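Local coordinates for protein proteasome accessory factor B/C (PafBC) (Paenarthrobacter aurescens, PDB 6SJ9) that probably regulates transcription in the bacterial DNA damage response, combining winged helix-turn-helix DNA-binding modules with WYL domains in one chain, at residues Arg87-Leu101 and Ala457-Gly470. Sequence-based numbering, arbitrary orientation.
Sequences RLPDVSLTPAESTVL and ALESVTIKLTGAAG
Lys464 reaches from helix 457-469 to 87-101, where its ammonium group meets both a carboxylate and a backbone carbonyl. Lys464 NZ forms a salt bridge with Glu97 OE1 at 2.8 Å, on the syn lone pair of that oxygen, and a weak bond to OE2. Lys464 NZ also donates to Ser92 O at 2.7 Å, almost straight in line with the C=O. A lysine suits this place because its extended chain spans the gap and ends in several hydrogens; a methionine here would probably leave the Glu97 carboxylate without its counter-charge and Ser92 O without this donor. Glu97 is a knob among Ala457, Ser460, Val461 and Lys464; Ser460 OG probably donates to its OE2, though the modelled separation is doubtfully short.

Thr94 N gives to Glu97 OE1 from above the carboxylate plane, while Thr94 OG1 accepts from Glu97 N, a capping box that starts helix 95-118. Beside the charges runs an apolar patch: Leu93 CD2 and Leu101 CD1 each come within 3.9 Å of Val461 CG2. Further toward the start of helix 457-469, Val100 CG1 meets Leu458 CD1 at 3.6 Å.

At the other end, Leu88 N bonds to Gly467 O at 2.7 Å, and Arg87, its chain bent at chi3 (-52°), brings NH1 to Ala468 O at 2.8 Å with the acceptor in the guanidinium plane; NH1 also serves Phe425 O. A water joins Leu88 O to Lys464 O. The small Ala468 lets Pro89 pass close, and glycine suits position Gly470, where phi is positive and a beta carbon would press on Arg87 CG.

Strand 90-93, paired with strand 421-424, and helix 95-118 thus hold a PafC helix-turn-helix element through polar bonds at both ends and apolar contacts; Lys464 NZ and Thr94 N probably compensate the buried Glu97 carboxylate for lost water.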
ATOM      1  N   ARG A  87      -2.594 -21.538  14.507  1.00 51.29           N
ATOM      2  CA  ARG A  87      -2.284 -20.747  13.314  1.00 54.82           C
ATOM      3  C   ARG A  87      -1.507 -21.613  12.332  1.00 55.11           C
ATOM      4  O   ARG A  87      -0.902 -22.600  12.728  1.00 55.44           O
ATOM      5  CB  ARG A  87      -1.369 -19.515  13.576  1.00 55.87           C
ATOM      6  CG  ARG A  87      -1.909 -18.430  14.373  1.00 56.94           C
ATOM      7  CD  ARG A  87      -1.131 -17.123  14.156  1.00 61.85           C
ATOM      8  NE  ARG A  87       0.332 -17.162  14.310  1.00 61.30           N
ATOM      9  CZ  ARG A  87       1.232 -16.914  13.352  1.00 56.81           C
ATOM     10  NH1 ARG A  87       0.893 -16.608  12.084  1.00 49.57           N
ATOM     11  NH2 ARG A  87       2.510 -16.950  13.674  1.00 55.66           N
ATOM     12  N   LEU A  88      -1.580 -21.274  11.037  1.00 53.58           N
ATOM     13  CA  LEU A  88      -0.671 -21.824  10.022  1.00 53.80           C
ATOM     14  C   LEU A  88       0.077 -20.661   9.369  1.00 52.70           C
ATOM     15  O   LEU A  88      -0.369 -20.106   8.355  1.00 53.79           O
ATOM     16  CB  LEU A  88      -1.454 -22.650   9.008  1.00 53.18           C
ATOM     17  CG  LEU A  88      -1.867 -24.002   9.627  1.00 55.52           C
ATOM     18  CD1 LEU A  88      -2.887 -24.672   8.755  1.00 54.56           C
ATOM     19  CD2 LEU A  88      -0.692 -24.970   9.855  1.00 57.21           C
ATOM     20  N   PRO A  89       1.244 -20.284   9.892  1.00 52.69           N
ATOM     21  CA  PRO A  89       1.916 -19.059   9.412  1.00 49.15           C
ATOM     22  C   PRO A  89       2.410 -19.133   7.983  1.00 49.46           C
ATOM     23  O   PRO A  89       2.630 -18.064   7.356  1.00 48.08           O
ATOM     24  CB  PRO A  89       3.115 -18.915  10.373  1.00 49.89           C
ATOM     25  CG  PRO A  89       2.808 -19.787  11.511  1.00 53.03           C
ATOM     26  CD  PRO A  89       1.932 -20.895  11.034  1.00 52.21           C
ATOM     27  N   ASP A  90       2.598 -20.346   7.441  1.00 45.96           N
ATOM     28  CA  ASP A  90       3.257 -20.546   6.147  1.00 50.04           C
ATOM     29  C   ASP A  90       2.210 -20.808   5.074  1.00 48.74           C
ATOM     30  O   ASP A  90       1.382 -21.717   5.227  1.00 50.11           O
ATOM     31  CB  ASP A  90       4.246 -21.724   6.194  1.00 57.39           C
ATOM     32  CG  ASP A  90       5.320 -21.529   7.232  1.00 64.12           C
ATOM     33  OD1 ASP A  90       5.542 -22.450   8.045  1.00 72.78           O
ATOM     34  OD2 ASP A  90       5.935 -20.455   7.256  1.00 68.21           O
ATOM     35  N   VAL A  91       2.214 -19.994   4.019  1.00 49.43           N
ATOM     36  CA  VAL A  91       1.285 -20.156   2.904  1.00 48.54           C
ATOM     37  C   VAL A  91       2.083 -20.085   1.607  1.00 50.24           C
ATOM     38  O   VAL A  91       3.125 -19.432   1.533  1.00 52.58           O
ATOM     39  CB  VAL A  91       0.143 -19.094   2.886  1.00 45.84           C
ATOM     40  CG1 VAL A  91      -0.580 -18.974   4.257  1.00 45.09           C
ATOM     41  CG2 VAL A  91       0.647 -17.741   2.455  1.00 44.84           C
ATOM     42  N   SER A  92       1.609 -20.787   0.589  1.00 50.97           N
ATOM     43  CA  SER A  92       2.192 -20.709  -0.739  1.00 54.60           C
ATOM     44  C   SER A  92       1.254 -19.925  -1.612  1.00 50.74           C
ATOM     45  O   SER A  92       0.085 -20.293  -1.746  1.00 51.73           O
ATOM     46  CB  SER A  92       2.417 -22.081  -1.347  1.00 57.61           C
ATOM     47  OG  SER A  92       3.108 -22.851  -0.411  1.00 61.45           O
ATOM     48  N   LEU A  93       1.768 -18.874  -2.231  1.00 48.03           N
ATOM     49  CA  LEU A  93       0.925 -17.958  -2.972  1.00 47.37           C
ATOM     50  C   LEU A  93       1.224 -18.071  -4.453  1.00 50.39           C
ATOM     51  O   LEU A  93       2.382 -18.185  -4.844  1.00 50.22           O
ATOM     52  CB  LEU A  93       1.148 -16.512  -2.496  1.00 51.40           C
ATOM     53  CG  LEU A  93       0.723 -16.251  -1.048  1.00 53.65           C
ATOM     54  CD1 LEU A  93       0.925 -14.795  -0.658  1.00 53.02           C
ATOM     55  CD2 LEU A  93      -0.739 -16.666  -0.875  1.00 49.99           C
ATOM     56  N   THR A  94       0.175 -18.086  -5.266  1.00 51.64           N
ATOM     57  CA  THR A  94       0.350 -17.887  -6.689  1.00 49.34           C
ATOM     58  C   THR A  94       0.627 -16.407  -6.990  1.00 52.43           C
ATOM     59  O   THR A  94       0.301 -15.516  -6.195  1.00 50.81           O
ATOM     60  CB  THR A  94      -0.894 -18.305  -7.443  1.00 45.80           C
ATOM     61  OG1 THR A  94      -1.915 -17.338  -7.168  1.00 40.86           O
ATOM     62  CG2 THR A  94      -1.336 -19.755  -7.028  1.00 46.47           C
ATOM     63  N   PRO A  95       1.187 -16.117  -8.171  1.00 49.94           N
ATOM     64  CA  PRO A  95       1.366 -14.709  -8.534  1.00 39.85           C
ATOM     65  C   PRO A  95       0.081 -13.895  -8.484  1.00 39.86           C
ATOM     66  O   PRO A  95       0.096 -12.779  -7.948  1.00 45.57           O
ATOM     67  CB  PRO A  95       1.958 -14.794  -9.947  1.00 39.80           C
ATOM     68  CG  PRO A  95       2.721 -16.186  -9.955  1.00 41.61           C
ATOM     69  CD  PRO A  95       1.798 -17.067  -9.136  1.00 47.99           C
ATOM     70  N   ALA A  96      -1.041 -14.437  -8.952  1.00 39.50           N
ATOM     71  CA  ALA A  96      -2.294 -13.719  -8.840  1.00 40.98           C
ATOM     72  C   ALA A  96      -2.589 -13.387  -7.373  1.00 47.95           C
ATOM     73  O   ALA A  96      -2.787 -12.218  -7.023  1.00 49.95           O
ATOM     74  CB  ALA A  96      -3.442 -14.515  -9.474  1.00 41.39           C
ATOM     75  N   GLU A  97      -2.568 -14.401  -6.496  1.00 46.58           N
ATOM     76  CA  GLU A  97      -2.813 -14.172  -5.073  1.00 43.37           C
ATOM     77  C   GLU A  97      -1.884 -13.123  -4.481  1.00 43.85           C
ATOM     78  O   GLU A  97      -2.297 -12.328  -3.634  1.00 43.11           O
ATOM     79  CB  GLU A  97      -2.648 -15.471  -4.282  1.00 41.17           C
ATOM     80  CG  GLU A  97      -3.686 -16.458  -4.608  1.00 47.32           C
ATOM     81  CD  GLU A  97      -3.403 -17.840  -3.964  1.00 50.74           C
ATOM     82  OE1 GLU A  97      -2.239 -18.125  -3.638  1.00 50.09           O
ATOM     83  OE2 GLU A  97      -4.368 -18.619  -3.827  1.00 52.63           O
ATOM     84  N   SER A  98      -0.598 -13.181  -4.835  1.00 42.07           N
ATOM     85  CA  SER A  98       0.367 -12.230  -4.326  1.00 39.59           C
ATOM     86  C   SER A  98       0.080 -10.819  -4.798  1.00 41.74           C
ATOM     87  O   SER A  98       0.325  -9.865  -4.050  1.00 43.78           O
ATOM     88  CB  SER A  98       1.766 -12.637  -4.790  1.00 46.37           C
ATOM     89  OG  SER A  98       2.039 -13.985  -4.420  1.00 52.43           O
ATOM     90  N   THR A  99      -0.428 -10.666  -6.030  1.00 41.80           N
ATOM     91  CA  THR A  99      -0.726  -9.322  -6.518  1.00 39.73           C
ATOM     92  C   THR A  99      -1.949  -8.738  -5.814  1.00 40.03           C
ATOM     93  O   THR A  99      -1.918  -7.591  -5.387  1.00 39.55           O
ATOM     94  CB  THR A  99      -0.950  -9.339  -8.036  1.00 40.19           C
ATOM     95  OG1 THR A  99       0.146 -10.004  -8.667  1.00 40.47           O
ATOM     96  CG2 THR A  99      -1.076  -7.917  -8.585  1.00 37.13           C
ATOM     97  N   VAL A 100      -2.997  -9.542  -5.615  1.00 41.38           N
ATOM     98  CA  VAL A 100      -4.148  -9.093  -4.843  1.00 41.03           C
ATOM     99  C   VAL A 100      -3.711  -8.678  -3.455  1.00 43.78           C
ATOM    100  O   VAL A 100      -4.068  -7.607  -2.948  1.00 45.12           O
ATOM    101  CB  VAL A 100      -5.188 -10.211  -4.742  1.00 40.68           C
ATOM    102  CG1 VAL A 100      -6.315  -9.763  -3.718  1.00 37.98           C
ATOM    103  CG2 VAL A 100      -5.729 -10.535  -6.081  1.00 35.04           C
ATOM    104  N   LEU A 101      -2.877  -9.509  -2.845  1.00 45.87           N
ATOM    105  CA  LEU A 101      -2.386  -9.237  -1.506  1.00 44.99           C
ATOM    106  C   LEU A 101      -1.660  -7.907  -1.444  1.00 48.14           C
ATOM    107  O   LEU A 101      -1.609  -7.268  -0.389  1.00 51.96           O
ATOM    108  CB  LEU A 101      -1.483 -10.385  -1.090  1.00 41.15           C
ATOM    109  CG  LEU A 101      -1.257 -10.490   0.385  1.00 41.77           C
ATOM    110  CD1 LEU A 101      -2.583 -10.753   1.009  1.00 38.66           C
ATOM    111  CD2 LEU A 101      -0.321 -11.603   0.580  1.00 40.68           C
ATOM    112  N   ALA A 457      -8.826 -15.359  -7.115  1.00 42.83           N
ATOM    113  CA  ALA A 457      -7.616 -15.175  -6.322  1.00 46.95           C
ATOM    114  C   ALA A 457      -7.877 -14.408  -5.028  1.00 48.23           C
ATOM    115  O   ALA A 457      -7.207 -14.639  -4.011  1.00 46.60           O
ATOM    116  CB  ALA A 457      -6.584 -14.395  -7.133  1.00 43.80           C
ATOM    117  N   LEU A 458      -8.790 -13.454  -5.064  1.00 45.00           N
ATOM    118  CA  LEU A 458      -9.134 -12.750  -3.842  1.00 44.87           C
ATOM    119  C   LEU A 458      -9.649 -13.736  -2.804  1.00 43.42           C
ATOM    120  O   LEU A 458      -9.230 -13.712  -1.648  1.00 43.70           O
ATOM    121  CB  LEU A 458     -10.176 -11.670  -4.121  1.00 39.23           C
ATOM    122  CG  LEU A 458     -10.697 -11.059  -2.821  1.00 42.91           C
ATOM    123  CD1 LEU A 458      -9.531 -10.262  -2.100  1.00 37.67           C
ATOM    124  CD2 LEU A 458     -11.903 -10.126  -3.105  1.00 46.23           C
ATOM    125  N   GLU A 459     -10.550 -14.618  -3.209  1.00 43.47           N
ATOM    126  CA  GLU A 459     -11.122 -15.582  -2.271  1.00 48.19           C
ATOM    127  C   GLU A 459     -10.044 -16.512  -1.715  1.00 45.97           C
ATOM    128  O   GLU A 459      -9.997 -16.791  -0.506  1.00 44.53           O
ATOM    129  CB  GLU A 459     -12.223 -16.402  -2.944  1.00 55.27           C
ATOM    130  CG  GLU A 459     -12.769 -17.483  -2.009  1.00 63.69           C
ATOM    131  CD  GLU A 459     -13.504 -18.631  -2.722  1.00 70.77           C
ATOM    132  OE1 GLU A 459     -13.037 -19.089  -3.797  1.00 66.04           O
ATOM    133  OE2 GLU A 459     -14.529 -19.104  -2.181  1.00 79.47           O
ATOM    134  N   SER A 460      -9.182 -17.029  -2.590  1.00 41.96           N
ATOM    135  CA  SER A 460      -8.232 -18.020  -2.119  1.00 46.07           C
ATOM    136  C   SER A 460      -7.184 -17.402  -1.202  1.00 40.54           C
ATOM    137  O   SER A 460      -6.783 -18.037  -0.222  1.00 38.94           O
ATOM    138  CB  SER A 460      -7.558 -18.765  -3.294  1.00 51.81           C
ATOM    139  OG  SER A 460      -6.619 -17.967  -3.991  1.00 54.33           O
ATOM    140  N   VAL A 461      -6.701 -16.193  -1.512  1.00 38.11           N
ATOM    141  CA  VAL A 461      -5.698 -15.589  -0.639  1.00 38.32           C
ATOM    142  C   VAL A 461      -6.346 -15.179   0.692  1.00 38.85           C
ATOM    143  O   VAL A 461      -5.688 -15.244   1.740  1.00 36.25           O
ATOM    144  CB  VAL A 461      -4.944 -14.432  -1.321  1.00 38.72           C
ATOM    145  CG1 VAL A 461      -5.783 -13.172  -1.394  1.00 37.61           C
ATOM    146  CG2 VAL A 461      -3.656 -14.141  -0.595  1.00 39.97           C
ATOM    147  N   THR A 462      -7.657 -14.877   0.695  1.00 38.16           N
ATOM    148  CA  THR A 462      -8.358 -14.579   1.952  1.00 39.53           C
ATOM    149  C   THR A 462      -8.400 -15.807   2.871  1.00 40.30           C
ATOM    150  O   THR A 462      -8.090 -15.709   4.060  1.00 42.03           O
ATOM    151  CB  THR A 462      -9.768 -14.084   1.649  1.00 38.29           C
ATOM    152  OG1 THR A 462      -9.643 -12.866   0.907  1.00 39.86           O
ATOM    153  CG2 THR A 462     -10.615 -13.856   2.962  1.00 35.21           C
ATOM    154  N   ILE A 463      -8.714 -16.971   2.316  1.00 37.92           N
ATOM    155  CA  ILE A 463      -8.745 -18.209   3.083  1.00 41.74           C
ATOM    156  C   ILE A 463      -7.342 -18.527   3.608  1.00 44.82           C
ATOM    157  O   ILE A 463      -7.161 -18.852   4.782  1.00 45.95           O
ATOM    158  CB  ILE A 463      -9.317 -19.341   2.200  1.00 48.47           C
ATOM    159  CG1 ILE A 463     -10.750 -18.983   1.822  1.00 52.88           C
ATOM    160  CG2 ILE A 463      -9.336 -20.706   2.898  1.00 51.40           C
ATOM    161  CD1 ILE A 463     -11.416 -19.956   0.830  1.00 55.72           C
ATOM    162  N   LYS A 464      -6.324 -18.439   2.746  1.00 43.19           N
ATOM    163  CA  LYS A 464      -4.965 -18.762   3.185  1.00 42.03           C
ATOM    164  C   LYS A 464      -4.486 -17.825   4.290  1.00 41.07           C
ATOM    165  O   LYS A 464      -3.952 -18.275   5.309  1.00 38.36           O
ATOM    166  CB  LYS A 464      -4.006 -18.717   2.006  1.00 42.00           C
ATOM    167  CG  LYS A 464      -4.317 -19.747   0.953  1.00 44.03           C
ATOM    168  CD  LYS A 464      -3.385 -19.590  -0.253  1.00 46.69           C
ATOM    169  CE  LYS A 464      -3.591 -20.727  -1.278  1.00 48.30           C
ATOM    170  NZ  LYS A 464      -2.553 -20.555  -2.319  1.00 50.50           N
ATOM    171  N   LEU A 465      -4.732 -16.523   4.148  1.00 39.11           N
ATOM    172  CA  LEU A 465      -4.297 -15.600   5.192  1.00 37.59           C
ATOM    173  C   LEU A 465      -5.113 -15.775   6.465  1.00 41.14           C
ATOM    174  O   LEU A 465      -4.612 -15.471   7.554  1.00 42.55           O
ATOM    175  CB  LEU A 465      -4.380 -14.153   4.726  1.00 39.24           C
ATOM    176  CG  LEU A 465      -3.152 -13.571   4.023  1.00 40.50           C
ATOM    177  CD1 LEU A 465      -2.114 -13.245   5.057  1.00 47.34           C
ATOM    178  CD2 LEU A 465      -2.587 -14.603   3.091  1.00 39.88           C
ATOM    179  N   THR A 466      -6.371 -16.238   6.343  1.00 38.57           N
ATOM    180  CA  THR A 466      -7.173 -16.544   7.523  1.00 42.88           C
ATOM    181  C   THR A 466      -6.506 -17.634   8.362  1.00 47.67           C
ATOM    182  O   THR A 466      -6.479 -17.552   9.593  1.00 48.29           O
ATOM    183  CB  THR A 466      -8.578 -16.996   7.110  1.00 43.51           C
ATOM    184  OG1 THR A 466      -9.280 -15.922   6.473  1.00 38.26           O
ATOM    185  CG2 THR A 466      -9.415 -17.477   8.321  1.00 40.39           C
ATOM    186  N   GLY A 467      -5.953 -18.650   7.708  1.00 47.77           N
ATOM    187  CA  GLY A 467      -5.240 -19.685   8.428  1.00 47.95           C
ATOM    188  C   GLY A 467      -3.996 -19.147   9.103  1.00 50.54           C
ATOM    189  O   GLY A 467      -3.594 -19.649  10.150  1.00 50.76           O
ATOM    190  N   ALA A 468      -3.405 -18.084   8.543  1.00 46.79           N
ATOM    191  CA  ALA A 468      -2.216 -17.515   9.140  1.00 45.83           C
ATOM    192  C   ALA A 468      -2.546 -16.567  10.276  1.00 47.30           C
ATOM    193  O   ALA A 468      -1.729 -16.396  11.177  1.00 51.37           O
ATOM    194  CB  ALA A 468      -1.400 -16.820   8.048  1.00 43.66           C
ATOM    195  N   ALA A 469      -3.745 -16.018  10.305  1.00 42.40           N
ATOM    196  CA  ALA A 469      -4.116 -15.175  11.417  1.00 45.12           C
ATOM    197  C   ALA A 469      -4.705 -15.960  12.570  1.00 49.80           C
ATOM    198  O   ALA A 469      -4.716 -15.450  13.688  1.00 51.55           O
ATOM    199  CB  ALA A 469      -5.115 -14.099  11.000  1.00 39.26           C
ATOM    200  N   GLY A 470      -5.222 -17.162  12.319  1.00 51.02           N
ATOM    201  CA  GLY A 470      -6.006 -17.868  13.331  1.00 50.03           C
ATOM    202  C   GLY A 470      -7.259 -17.102  13.750  1.00 47.91           C
ATOM    203  O   GLY A 470      -7.824 -16.294  13.003  1.00 47.57           O
TER
HETATM  204  O   HOH W   1      -2.497 -20.611   6.422  1.00 47.24           O